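Local coordinates for beta-galactosidase (Bacillus circulans, PDB 4MAD), which probably hydrolyses terminal non-reducing beta-D-galactose residues from beta-D-galactosides, as a glycoside hydrolase of family 35, at residues 506-511 / 579-584; 528-533 / 583-588. All blocks are in the same frame, centred on the assembly; numbering follows the deposited sequence.

How the contacts relate
Contacts 1 and 2 sit in the same C-terminal part of the chain, with centres about 16 Å apart. Along the chain 506-511 comes first, then 528-533, then the shared end 579-588. The contacts share Gln583 and Ser584, where the loop after strand 569-577 runs into strand 584-588. Contact 1 lies on the loop side of this junction. Contact 2 lies on the strand side, where 584-588 pairs with strand 528-531. Strands 514-522, 528-531 and 584-588 belong to one antiparallel sheet. Strand 584-588 lies between 357-366 and 528-531, and the loop before it packs on the connection into strand 514-522. Both contacts lie away from the predicted catalytic residues.

Contact 1 of 2, residues 506-511 / 579-584; sequences DEVKEN and HKHHQS
Glu510 and His581 make the central polar link between the two loops. The backbone N of His581 donates to Glu510 OE2 at 3.0 Å, with an N-H...O angle of 162°, and meets the syn lone pair of that oxygen. The Glu510 chain reaches this N-H because it bends at its second torsion (chi2 -71°), which folds the carboxylate back over the other loop. Its plane stands 76° from the His581 ring. The other oxygen, Glu510 OE1, rests 3.6 Å from Lys580 CA. The extended Lys580 chain carries NZ to 6.5 Å from Glu510 OE1, too far for a salt bridge.

Val508 packs on the same histidine. Its CG1 lies 3.3 Å from His581 CD2 and touches CG equally closely. CG1 points there because it is anti to the Val508 backbone N. The ring's polar ends are held by neighbours: ND1 bonds to His516 NE2, and NE2 to the Phe512 carbonyl. Replacing His581 by alanine is likely to leave His516 and the Phe512 carbonyl without their ring partner and to open a gap beside Val508 CG1.

At the other end, Asn511 N donates to His579 O at 2.6 Å, almost straight and in the carbonyl plane on a lone pair. Glu510 CA adds a CA-H...O contact to the same oxygen. The Asn511 amide comes to the edge of the His579 ring, with Asn511 ND2 3.6 Å from His579 ND1 and the planes steeply inclined. His579 NE2 is hydrogen-bonded to Arg419 NH1, and the backbone O of Asn511 to Tyr423 OH. This is loop-to-loop packing at the surface: the connection from strand 488-493 of one beta domain to strand 514-522 of the next packs on a loop of the C-terminal sheet, close to strand 419-424 of the first.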
ATOM      1  N   ASP A 506       4.697  -4.932  35.072  1.00 48.11           N
ATOM      2  CA  ASP A 506       4.197  -3.935  35.960  1.00 47.54           C
ATOM      3  C   ASP A 506       2.874  -3.491  35.414  1.00 47.56           C
ATOM      4  O   ASP A 506       2.330  -4.109  34.578  1.00 45.72           O
ATOM      5  CB  ASP A 506       5.139  -2.755  35.968  1.00 48.17           C
ATOM      6  CG  ASP A 506       5.938  -2.624  37.272  1.00 54.99           C
ATOM      7  OD1 ASP A 506       6.058  -3.621  37.972  1.00 56.41           O
ATOM      8  OD2 ASP A 506       6.477  -1.538  37.567  1.00 54.14           O
ATOM      9  N   GLU A 507       2.430  -2.351  35.891  1.00 47.59           N
ATOM     10  CA  GLU A 507       1.123  -1.753  35.635  1.00 45.51           C
ATOM     11  C   GLU A 507       0.992  -1.500  34.146  1.00 40.11           C
ATOM     12  O   GLU A 507       1.970  -1.262  33.509  1.00 38.28           O
ATOM     13  CB  GLU A 507       1.057  -0.410  36.429  1.00 46.59           C
ATOM     14  CG  GLU A 507       0.185   0.728  35.848  1.00 53.49           C
ATOM     15  CD  GLU A 507       0.568   2.161  36.292  1.00 60.06           C
ATOM     16  OE1 GLU A 507      -0.229   2.825  36.976  1.00 54.07           O
ATOM     17  OE2 GLU A 507       1.664   2.638  35.929  1.00 63.06           O
ATOM     18  N   VAL A 508      -0.245  -1.511  33.655  1.00 34.81           N
ATOM     19  CA  VAL A 508      -0.577  -1.100  32.296  1.00 30.77           C
ATOM     20  C   VAL A 508      -1.805  -0.191  32.361  1.00 29.46           C
ATOM     21  O   VAL A 508      -2.782  -0.512  33.036  1.00 30.74           O
ATOM     22  CB  VAL A 508      -0.883  -2.308  31.394  1.00 31.54           C
ATOM     23  CG1 VAL A 508      -1.794  -1.896  30.248  1.00 33.61           C
ATOM     24  CG2 VAL A 508       0.409  -2.915  30.866  1.00 28.27           C
ATOM     25  N   LYS A 509      -1.752   0.946  31.671  1.00 26.43           N
ATOM     26  CA  LYS A 509      -2.802   1.941  31.773  1.00 23.96           C
ATOM     27  C   LYS A 509      -3.620   2.053  30.513  1.00 23.42           C
ATOM     28  O   LYS A 509      -3.104   2.158  29.455  1.00 18.83           O
ATOM     29  CB  LYS A 509      -2.199   3.305  32.075  1.00 27.78           C
ATOM     30  CG  LYS A 509      -1.241   3.323  33.166  1.00 29.68           C
ATOM     31  CD  LYS A 509      -0.722   4.725  33.461  1.00 42.97           C
ATOM     32  CE  LYS A 509       0.603   5.002  32.880  1.00 36.40           C
ATOM     33  NZ  LYS A 509       1.223   6.174  33.471  1.00 38.14           N
ATOM     34  N   GLU A 510      -4.925   2.040  30.677  1.00 24.22           N
ATOM     35  CA  GLU A 510      -5.811   2.181  29.560  1.00 23.17           C
ATOM     36  C   GLU A 510      -5.603   3.548  28.943  1.00 21.48           C
ATOM     37  O   GLU A 510      -5.257   4.444  29.621  1.00 22.61           O
ATOM     38  CB  GLU A 510      -7.228   2.036  30.011  1.00 22.45           C
ATOM     39  CG  GLU A 510      -7.496   0.707  30.563  1.00 28.18           C
ATOM     40  CD  GLU A 510      -7.517  -0.367  29.493  1.00 29.10           C
ATOM     41  OE1 GLU A 510      -8.566  -0.533  28.907  1.00 31.87           O
ATOM     42  OE2 GLU A 510      -6.510  -1.018  29.254  1.00 24.11           O
ATOM     43  N   ASN A 511      -5.760   3.660  27.645  1.00 20.71           N
ATOM     44  CA  ASN A 511      -5.638   4.920  26.936  1.00 21.85           C
ATOM     45  C   ASN A 511      -4.237   5.462  26.788  1.00 20.77           C
ATOM     46  O   ASN A 511      -4.046   6.502  26.241  1.00 20.33           O
ATOM     47  CB  ASN A 511      -6.616   5.936  27.464  1.00 22.19           C
ATOM     48  CG  ASN A 511      -8.005   5.567  27.152  1.00 26.38           C
ATOM     49  OD1 ASN A 511      -8.828   5.550  27.996  1.00 35.91           O
ATOM     50  ND2 ASN A 511      -8.257   5.222  25.942  1.00 25.14           N
ATOM     51  N   HIS A 579      -4.956   1.735  23.005  1.00 15.84           N
ATOM     52  CA  HIS A 579      -5.958   2.123  23.952  1.00 16.73           C
ATOM     53  C   HIS A 579      -6.338   1.161  25.066  1.00 20.44           C
ATOM     54  O   HIS A 579      -6.362   1.533  26.211  1.00 20.68           O
ATOM     55  CB  HIS A 579      -7.237   2.420  23.217  1.00 20.21           C
ATOM     56  CG  HIS A 579      -7.106   3.514  22.227  1.00 25.21           C
ATOM     57  ND1 HIS A 579      -7.070   4.832  22.596  1.00 24.03           N
ATOM     58  CD2 HIS A 579      -6.997   3.486  20.884  1.00 23.30           C
ATOM     59  CE1 HIS A 579      -6.941   5.570  21.517  1.00 28.47           C
ATOM     60  NE2 HIS A 579      -6.892   4.782  20.469  1.00 30.82           N
ATOM     61  N   LYS A 580      -6.728  -0.028  24.668  1.00 19.62           N
ATOM     62  CA  LYS A 580      -7.311  -0.962  25.596  1.00 22.16           C
ATOM     63  C   LYS A 580      -6.531  -2.251  25.603  1.00 20.40           C
ATOM     64  O   LYS A 580      -6.369  -2.827  24.623  1.00 20.25           O
ATOM     65  CB  LYS A 580      -8.745  -1.216  25.249  1.00 22.47           C
ATOM     66  CG  LYS A 580      -9.637  -0.053  25.443  1.00 26.33           C
ATOM     67  CD  LYS A 580     -10.995  -0.395  24.951  1.00 29.79           C
ATOM     68  CE  LYS A 580     -12.043   0.625  25.233  1.00 34.90           C
ATOM     69  NZ  LYS A 580     -13.286   0.254  24.560  1.00 34.47           N
ATOM     70  N   HIS A 581      -6.073  -2.655  26.772  1.00 20.26           N
ATOM     71  CA  HIS A 581      -5.111  -3.714  26.909  1.00 20.11           C
ATOM     72  C   HIS A 581      -5.711  -5.012  27.454  1.00 22.46           C
ATOM     73  O   HIS A 581      -6.664  -4.981  28.155  1.00 22.30           O
ATOM     74  CB  HIS A 581      -3.973  -3.220  27.800  1.00 19.74           C
ATOM     75  CG  HIS A 581      -3.389  -1.932  27.331  1.00 22.14           C
ATOM     76  ND1 HIS A 581      -2.577  -1.850  26.234  1.00 19.49           N
ATOM     77  CD2 HIS A 581      -3.562  -0.670  27.765  1.00 22.24           C
ATOM     78  CE1 HIS A 581      -2.279  -0.594  26.009  1.00 19.50           C
ATOM     79  NE2 HIS A 581      -2.848   0.139  26.934  1.00 17.60           N
ATOM     80  N   HIS A 582      -5.124  -6.128  27.091  1.00 20.30           N
ATOM     81  CA  HIS A 582      -5.627  -7.441  27.428  1.00 23.51           C
ATOM     82  C   HIS A 582      -4.468  -8.396  27.683  1.00 24.55           C
ATOM     83  O   HIS A 582      -3.352  -7.983  27.601  1.00 24.87           O
ATOM     84  CB  HIS A 582      -6.597  -7.960  26.360  1.00 23.71           C
ATOM     85  CG  HIS A 582      -7.758  -7.052  26.160  1.00 26.08           C
ATOM     86  ND1 HIS A 582      -7.795  -6.086  25.185  1.00 30.90           N
ATOM     87  CD2 HIS A 582      -8.882  -6.899  26.873  1.00 24.89           C
ATOM     88  CE1 HIS A 582      -8.906  -5.400  25.296  1.00 24.83           C
ATOM     89  NE2 HIS A 582      -9.585  -5.880  26.309  1.00 27.83           N
ATOM     90  N   GLN A 583      -4.754  -9.622  28.082  1.00 21.79           N
ATOM     91  CA  GLN A 583      -3.697 -10.495  28.542  1.00 22.83           C
ATOM     92  C   GLN A 583      -2.982 -11.368  27.526  1.00 19.78           C
ATOM     93  O   GLN A 583      -1.967 -11.888  27.791  1.00 21.09           O
ATOM     94  CB  GLN A 583      -4.193 -11.349  29.688  1.00 23.94           C
ATOM     95  CG  GLN A 583      -4.702 -10.632  30.876  1.00 37.20           C
ATOM     96  CD  GLN A 583      -3.680  -9.780  31.593  1.00 49.46           C
ATOM     97  OE1 GLN A 583      -2.495 -10.054  31.595  1.00 55.65           O
ATOM     98  NE2 GLN A 583      -4.157  -8.738  32.231  1.00 55.63           N
ATOM     99  N   SER A 584      -3.589 -11.504  26.371  1.00 20.98           N
ATOM    100  CA  SER A 584      -3.173 -12.463  25.373  1.00 19.49           C
ATOM    101  C   SER A 584      -3.737 -12.224  23.995  1.00 21.24           C
ATOM    102  O   SER A 584      -4.621 -11.478  23.809  1.00 17.12           O
ATOM    103  CB  SER A 584      -3.623 -13.848  25.798  1.00 21.67           C
ATOM    104  OG  SER A 584      -4.987 -13.960  25.683  1.00 19.64           O
TER

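Contact 2 of 2, residues 528-533 / 583-588; sequences TFIDLS and QSVTFV
Strands 528-531 and 584-588 run antiparallel, 149° apart in direction, with Phe529 and Val588 as a hydrogen-bonded pair and Ile530 and Phe587 as a non-hydrogen-bonded pair. Val588 N donates to Phe529 O at 2.7 Å, and Phe529 N returns the bond to Val588 O at 3.0 Å. Asp531 N reaches Thr586 O at 3.0 Å. Thr586 N is buried without a partner.

Ile530 and Phe587 share one face and run alongside each other in the same direction. Ile530 CG1, anti to its carbonyl carbon (chi1 -55°), is brought beside the ring, 3.3 Å from Phe587 CE1, and Ile530 CD1 reaches on to CZ. Thr528 CG2 meets the edge of the same ring, 3.8 Å from Phe587 CD1. Further along, Ile530 CG2 and Leu532 CD2 close on Val585. On the Phe529 and Val588 face, the Phe529 ring turns its edge to Val588 O, in plane, with Phe529 CD2 3.5 Å away.

Asp531 OD1 accepts from Ser533 N, closing an Asx turn at the strand's exit, and also from Ser533 OG. Thr528 OG1 bonds to Arg354 O. Backbone bonds thus set the register, while the apolar side chains on the Ile530 and Phe587 face pack with Val359 and Ile573 into the core of the domain.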
ATOM      1  N   THR A 528      -0.194 -18.675   9.385  1.00 17.85           N
ATOM      2  CA  THR A 528      -1.115 -18.532  10.475  1.00 17.09           C
ATOM      3  C   THR A 528      -1.685 -17.123  10.544  1.00 16.17           C
ATOM      4  O   THR A 528      -1.250 -16.284   9.830  1.00 15.87           O
ATOM      5  CB  THR A 528      -0.502 -18.935  11.838  1.00 14.22           C
ATOM      6  OG1 THR A 528      -1.492 -18.995  12.833  1.00 17.34           O
ATOM      7  CG2 THR A 528       0.532 -17.967  12.247  1.00 18.27           C
ATOM      8  N   PHE A 529      -2.657 -16.929  11.413  1.00 16.85           N
ATOM      9  CA  PHE A 529      -3.313 -15.652  11.544  1.00 17.89           C
ATOM     10  C   PHE A 529      -3.504 -15.279  12.997  1.00 20.34           C
ATOM     11  O   PHE A 529      -3.879 -16.088  13.767  1.00 20.14           O
ATOM     12  CB  PHE A 529      -4.643 -15.660  10.837  1.00 16.94           C
ATOM     13  CG  PHE A 529      -4.584 -16.186   9.426  1.00 18.64           C
ATOM     14  CD1 PHE A 529      -4.528 -15.336   8.345  1.00 17.55           C
ATOM     15  CD2 PHE A 529      -4.602 -17.541   9.157  1.00 16.47           C
ATOM     16  CE1 PHE A 529      -4.480 -15.798   7.101  1.00 16.05           C
ATOM     17  CE2 PHE A 529      -4.563 -17.978   7.880  1.00 14.52           C
ATOM     18  CZ  PHE A 529      -4.477 -17.096   6.866  1.00 19.11           C
ATOM     19  N   ILE A 530      -3.237 -14.031  13.326  1.00 17.58           N
ATOM     20  CA  ILE A 530      -3.436 -13.540  14.658  1.00 17.24           C
ATOM     21  C   ILE A 530      -4.803 -12.866  14.831  1.00 17.43           C
ATOM     22  O   ILE A 530      -5.088 -11.933  14.181  1.00 19.00           O
ATOM     23  CB  ILE A 530      -2.351 -12.506  15.056  1.00 18.83           C
ATOM     24  CG1 ILE A 530      -0.965 -13.072  14.893  1.00 20.89           C
ATOM     25  CG2 ILE A 530      -2.525 -12.114  16.450  1.00 19.54           C
ATOM     26  CD1 ILE A 530       0.136 -12.138  15.303  1.00 23.70           C
ATOM     27  N   ASP A 531      -5.602 -13.362  15.746  1.00 17.51           N
ATOM     28  CA  ASP A 531      -6.932 -12.858  15.987  1.00 18.85           C
ATOM     29  C   ASP A 531      -6.880 -11.732  16.992  1.00 17.22           C
ATOM     30  O   ASP A 531      -6.551 -11.958  18.089  1.00 19.44           O
ATOM     31  CB  ASP A 531      -7.805 -13.936  16.576  1.00 20.75           C
ATOM     32  CG  ASP A 531      -9.101 -13.410  17.109  1.00 30.01           C
ATOM     33  OD1 ASP A 531      -9.556 -12.363  16.728  1.00 23.67           O
ATOM     34  OD2 ASP A 531      -9.668 -14.088  17.947  1.00 37.19           O
ATOM     35  N   LEU A 532      -7.164 -10.532  16.533  1.00 17.83           N
ATOM     36  CA  LEU A 532      -6.999  -9.337  17.304  1.00 18.07           C
ATOM     37  C   LEU A 532      -8.310  -8.677  17.669  1.00 19.24           C
ATOM     38  O   LEU A 532      -8.329  -7.543  18.041  1.00 18.48           O
ATOM     39  CB  LEU A 532      -6.153  -8.354  16.552  1.00 15.32           C
ATOM     40  CG  LEU A 532      -4.707  -8.797  16.431  1.00 18.54           C
ATOM     41  CD1 LEU A 532      -4.073  -8.539  15.148  1.00 18.31           C
ATOM     42  CD2 LEU A 532      -3.885  -8.389  17.585  1.00 20.13           C
ATOM     43  N   SER A 533      -9.374  -9.473  17.556  1.00 18.00           N
ATOM     44  CA  SER A 533     -10.738  -9.024  17.773  1.00 17.57           C
ATOM     45  C   SER A 533     -10.963  -8.518  19.187  1.00 19.13           C
ATOM     46  O   SER A 533     -11.823  -7.705  19.412  1.00 18.78           O
ATOM     47  CB  SER A 533     -11.771 -10.113  17.450  1.00 19.78           C
ATOM     48  OG  SER A 533     -11.634 -11.218  18.266  1.00 25.31           O
ATOM     49  N   GLN A 583      -4.754  -9.622  28.082  1.00 21.79           N
ATOM     50  CA  GLN A 583      -3.697 -10.495  28.542  1.00 22.83           C
ATOM     51  C   GLN A 583      -2.982 -11.368  27.526  1.00 19.78           C
ATOM     52  O   GLN A 583      -1.967 -11.888  27.791  1.00 21.09           O
ATOM     53  CB  GLN A 583      -4.193 -11.349  29.688  1.00 23.94           C
ATOM     54  CG  GLN A 583      -4.702 -10.632  30.876  1.00 37.20           C
ATOM     55  CD  GLN A 583      -3.680  -9.780  31.593  1.00 49.46           C
ATOM     56  OE1 GLN A 583      -2.495 -10.054  31.595  1.00 55.65           O
ATOM     57  NE2 GLN A 583      -4.157  -8.738  32.231  1.00 55.63           N
ATOM     58  N   SER A 584      -3.589 -11.504  26.371  1.00 20.98           N
ATOM     59  CA  SER A 584      -3.173 -12.463  25.373  1.00 19.49           C
ATOM     60  C   SER A 584      -3.737 -12.224  23.995  1.00 21.24           C
ATOM     61  O   SER A 584      -4.621 -11.478  23.809  1.00 17.12           O
ATOM     62  CB  SER A 584      -3.623 -13.848  25.798  1.00 21.67           C
ATOM     63  OG  SER A 584      -4.987 -13.960  25.683  1.00 19.64           O
ATOM     64  N   VAL A 585      -3.211 -12.957  22.932  1.00 18.05           N
ATOM     65  CA  VAL A 585      -3.805 -13.151  21.661  1.00 20.83           C
ATOM     66  C   VAL A 585      -3.786 -14.665  21.280  1.00 21.97           C
ATOM     67  O   VAL A 585      -3.042 -15.387  21.806  1.00 22.47           O
ATOM     68  CB  VAL A 585      -3.088 -12.341  20.565  1.00 20.00           C
ATOM     69  CG1 VAL A 585      -3.227 -10.850  20.828  1.00 20.00           C
ATOM     70  CG2 VAL A 585      -1.622 -12.740  20.482  1.00 20.00           C
ATOM     71  N   THR A 586      -4.476 -14.875  20.257  1.00 22.67           N
ATOM     72  CA  THR A 586      -4.576 -16.251  19.819  1.00 24.34           C
ATOM     73  C   THR A 586      -4.269 -16.397  18.345  1.00 22.32           C
ATOM     74  O   THR A 586      -4.615 -15.563  17.598  1.00 22.71           O
ATOM     75  CB  THR A 586      -5.961 -16.820  19.987  1.00 26.74           C
ATOM     76  OG1 THR A 586      -6.528 -16.310  21.153  1.00 35.48           O
ATOM     77  CG2 THR A 586      -5.854 -18.276  20.162  1.00 29.84           C
ATOM     78  N   PHE A 587      -3.584 -17.454  17.963  1.00 22.24           N
ATOM     79  CA  PHE A 587      -3.221 -17.628  16.600  1.00 18.55           C
ATOM     80  C   PHE A 587      -4.214 -18.663  16.030  1.00 20.32           C
ATOM     81  O   PHE A 587      -4.402 -19.667  16.600  1.00 21.59           O
ATOM     82  CB  PHE A 587      -1.786 -18.113  16.475  1.00 20.49           C
ATOM     83  CG  PHE A 587      -0.767 -17.056  16.745  1.00 17.44           C
ATOM     84  CD1 PHE A 587       0.004 -16.540  15.762  1.00 20.15           C
ATOM     85  CD2 PHE A 587      -0.615 -16.590  17.993  1.00 19.98           C
ATOM     86  CE1 PHE A 587       0.888 -15.557  16.023  1.00 21.33           C
ATOM     87  CE2 PHE A 587       0.276 -15.608  18.263  1.00 25.03           C
ATOM     88  CZ  PHE A 587       1.030 -15.108  17.274  1.00 19.60           C
ATOM     89  N   VAL A 588      -4.824 -18.367  14.904  1.00 18.72           N
ATOM     90  CA  VAL A 588      -5.838 -19.211  14.308  1.00 17.36           C
ATOM     91  C   VAL A 588      -5.479 -19.597  12.858  1.00 19.61           C
ATOM     92  O   VAL A 588      -4.553 -19.073  12.322  1.00 16.96           O
ATOM     93  CB  VAL A 588      -7.199 -18.531  14.366  1.00 18.54           C
ATOM     94  CG1 VAL A 588      -7.524 -18.212  15.735  1.00 23.09           C
ATOM     95  CG2 VAL A 588      -7.185 -17.295  13.579  1.00 18.52           C
TER